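Local coordinates for peroxisomal membrane protein LPX1 (Saccharomyces cerevisiae, PDB 2Y6U) that hydrolyses acyl esters in peroxisomes, with lipase and phospholipase A activity, using an alpha/beta-hydrolase fold, at residues I142-G147 against I166-V171. Sequence-based numbering, arbitrary orientation.
Sequences IGHSMG and ILIEPV
Ile142 and Ile166 stand side by side on one face of the central sheet, where, in the conformer described, CG1 of Ile142 comes to 4.1 Å from CB of Ile166 and helix 330-347 packs over both. With CG2 of Ile142 anti to the backbone N in this conformer, that methyl slants across to Ile168, 3.7 Å from its CD1. Gly143 joins the parallel strands through both backbone polar atoms: its N donates to Ile166 O (2.9 Å), and its O receives Ile168 N at 2.8 Å in an almost straight bond (177°). These neighbouring strands belong to a beta-alpha-beta unit crossing over through helix 146-157, and the Gly143-Ser145-Gly147 pattern at the turn between strand and helix is consistent with the nucleophile elbow of alpha/beta hydrolases. The His144 ring meets Ile168 O and Glu169 CB at a slant, CD2 lying 3.2 Å from Ile168 O and 4.0 Å from CB of Glu169. His323 bridges the two segments farther out, accepting from His144 NE2 through its O and bonding Glu169 OE1 through ND1. Ser145, whose positive phi (64°) comes with a psi of -122°, as at the strained turn of a nucleophile elbow, donates its N to Ile168 O, while Val171 N reaches Ser145 O from above the carbonyl plane (3.3 Å).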
ATOM      1  N   ILE A 142       1.326  16.452  -7.048  1.00 21.29           N
ATOM      2  CA  ILE A 142       2.319  17.470  -7.126  0.70 21.04           C
ATOM      3  C   ILE A 142       3.002  17.519  -5.751  1.00 22.20           C
ATOM      4  O   ILE A 142       2.365  17.723  -4.700  1.00 23.37           O
ATOM      5  CB  ILE A 142       1.766  18.874  -7.487  0.70 22.98           C
ATOM      6  CG1 ILE A 142       0.861  18.842  -8.727  0.70 23.16           C
ATOM      7  CG2 ILE A 142       2.960  19.921  -7.549  0.70 23.28           C
ATOM      8  CD1 ILE A 142      -0.628  18.626  -8.423  0.70 19.89           C
ATOM      9  N   GLY A 143       4.318  17.309  -5.703  1.00 21.18           N
ATOM     10  CA  GLY A 143       4.981  17.259  -4.423  1.00 21.13           C
ATOM     11  C   GLY A 143       6.257  18.053  -4.439  1.00 23.18           C
ATOM     12  O   GLY A 143       7.010  18.002  -5.427  1.00 25.06           O
ATOM     13  N   HIS A 144       6.476  18.820  -3.409  1.00 22.92           N
ATOM     14  CA  HIS A 144       7.799  19.458  -3.166  1.00 24.07           C
ATOM     15  C   HIS A 144       8.677  18.627  -2.176  1.00 25.24           C
ATOM     16  O   HIS A 144       8.224  18.305  -1.098  1.00 23.27           O
ATOM     17  CB  HIS A 144       7.539  20.857  -2.615  1.00 23.91           C
ATOM     18  CG  HIS A 144       8.781  21.592  -2.272  1.00 26.15           C
ATOM     19  ND1 HIS A 144       9.066  22.021  -1.005  1.00 28.81           N
ATOM     20  CD2 HIS A 144       9.852  21.889  -3.024  1.00 25.50           C
ATOM     21  CE1 HIS A 144      10.265  22.590  -0.992  1.00 31.00           C
ATOM     22  NE2 HIS A 144      10.753  22.578  -2.216  1.00 26.59           N
ATOM     23  N   SER A 145       9.960  18.420  -2.443  1.00 28.03           N
ATOM     24  CA  SER A 145      10.987  17.994  -1.337  1.00 29.10           C
ATOM     25  C   SER A 145      10.571  16.634  -0.835  1.00 26.92           C
ATOM     26  O   SER A 145      10.441  15.686  -1.662  1.00 26.29           O
ATOM     27  CB  SER A 145      11.210  19.117  -0.235  1.00 29.05           C
ATOM     28  OG  SER A 145      11.300  18.743   1.161  1.00 33.02           O
ATOM     29  N   MET A 146      10.305  16.477   0.463  1.00 24.41           N
ATOM     30  CA  MET A 146       9.658  15.260   0.958  1.00 23.92           C
ATOM     31  C   MET A 146       8.414  14.816   0.172  1.00 23.03           C
ATOM     32  O   MET A 146       8.234  13.601  -0.088  1.00 21.44           O
ATOM     33  CB  MET A 146       9.269  15.518   2.427  1.00 25.46           C
ATOM     34  CG  MET A 146       8.585  14.485   3.108  1.00 28.19           C
ATOM     35  SD  MET A 146       8.006  15.061   4.795  1.00 33.06           S
ATOM     36  CE  MET A 146       6.878  16.198   4.516  1.00 26.20           C
ATOM     37  N   GLY A 147       7.578  15.780  -0.221  1.00 22.52           N
ATOM     38  CA  GLY A 147       6.352  15.527  -0.937  1.00 21.85           C
ATOM     39  C   GLY A 147       6.595  14.927  -2.309  1.00 22.28           C
ATOM     40  O   GLY A 147       5.803  14.149  -2.813  1.00 21.68           O
ATOM     41  N   ILE A 166       4.182  15.411 -10.702  1.00 22.40           N
ATOM     42  CA  ILE A 166       4.930  16.628 -10.859  1.00 22.93           C
ATOM     43  C   ILE A 166       5.753  16.781  -9.563  1.00 24.12           C
ATOM     44  O   ILE A 166       5.215  16.919  -8.455  1.00 24.71           O
ATOM     45  CB  ILE A 166       4.050  17.863 -11.059  1.00 24.29           C
ATOM     46  CG1 ILE A 166       3.109  17.651 -12.274  1.00 24.67           C
ATOM     47  CG2 ILE A 166       4.987  19.119 -11.194  1.00 24.57           C
ATOM     48  CD1 ILE A 166       2.205  18.839 -12.601  1.00 24.34           C
ATOM     49  N   LEU A 167       7.051  16.654  -9.691  1.00 23.66           N
ATOM     50  CA  LEU A 167       7.954  16.661  -8.577  1.00 23.51           C
ATOM     51  C   LEU A 167       8.735  17.947  -8.593  1.00 24.85           C
ATOM     52  O   LEU A 167       9.472  18.226  -9.564  1.00 25.79           O
ATOM     53  CB  LEU A 167       8.905  15.447  -8.725  1.00 23.07           C
ATOM     54  CG  LEU A 167       8.315  14.095  -9.080  1.00 22.36           C
ATOM     55  CD1 LEU A 167       9.444  13.046  -9.213  1.00 22.33           C
ATOM     56  CD2 LEU A 167       7.279  13.629  -8.055  1.00 21.11           C
ATOM     57  N   ILE A 168       8.631  18.748  -7.535  1.00 23.62           N
ATOM     58  CA  ILE A 168       9.323  20.022  -7.499  1.00 24.92           C
ATOM     59  C   ILE A 168      10.451  19.798  -6.491  1.00 25.21           C
ATOM     60  O   ILE A 168      10.215  19.606  -5.295  1.00 25.19           O
ATOM     61  CB  ILE A 168       8.428  21.149  -7.058  1.00 24.42           C
ATOM     62  CG1 ILE A 168       7.155  21.272  -7.960  1.00 27.82           C
ATOM     63  CG2 ILE A 168       9.266  22.502  -7.015  1.00 24.62           C
ATOM     64  CD1 ILE A 168       5.989  22.046  -7.242  1.00 26.54           C
ATOM     65  N   GLU A 169      11.680  19.841  -6.936  1.00 25.77           N
ATOM     66  CA  GLU A 169      12.814  19.626  -6.064  1.00 25.50           C
ATOM     67  C   GLU A 169      12.701  18.427  -5.130  1.00 25.09           C
ATOM     68  O   GLU A 169      12.857  18.547  -3.877  1.00 24.95           O
ATOM     69  CB  GLU A 169      13.038  20.880  -5.233  1.00 27.79           C
ATOM     70  CG  GLU A 169      13.612  22.030  -6.001  1.00 28.63           C
ATOM     71  CD  GLU A 169      15.191  21.858  -6.236  1.00 34.82           C
ATOM     72  OE1 GLU A 169      15.873  21.459  -5.297  1.00 32.88           O
ATOM     73  OE2 GLU A 169      15.700  22.196  -7.309  1.00 32.14           O
ATOM     74  N   PRO A 170      12.344  17.256  -5.687  1.00 23.44           N
ATOM     75  CA  PRO A 170      12.197  16.098  -4.873  1.00 23.21           C
ATOM     76  C   PRO A 170      13.541  15.771  -4.168  1.00 24.71           C
ATOM     77  O   PRO A 170      14.607  15.906  -4.771  1.00 26.64           O
ATOM     78  CB  PRO A 170      11.831  14.986  -5.859  1.00 22.27           C
ATOM     79  CG  PRO A 170      12.412  15.428  -7.131  1.00 22.75           C
ATOM     80  CD  PRO A 170      12.281  16.960  -7.109  1.00 25.97           C
ATOM     81  N   VAL A 171      13.419  15.214  -2.939  1.00 23.48           N
ATOM     82  CA  VAL A 171      14.558  14.740  -2.171  1.00 24.84           C
ATOM     83  C   VAL A 171      14.520  13.199  -2.087  1.00 23.96           C
ATOM     84  O   VAL A 171      13.604  12.666  -1.473  1.00 22.60           O
ATOM     85  CB  VAL A 171      14.516  15.313  -0.719  1.00 26.35           C
ATOM     86  CG1 VAL A 171      15.663  14.649   0.162  1.00 28.51           C
ATOM     87  CG2 VAL A 171      14.715  16.866  -0.807  1.00 27.71           C
TER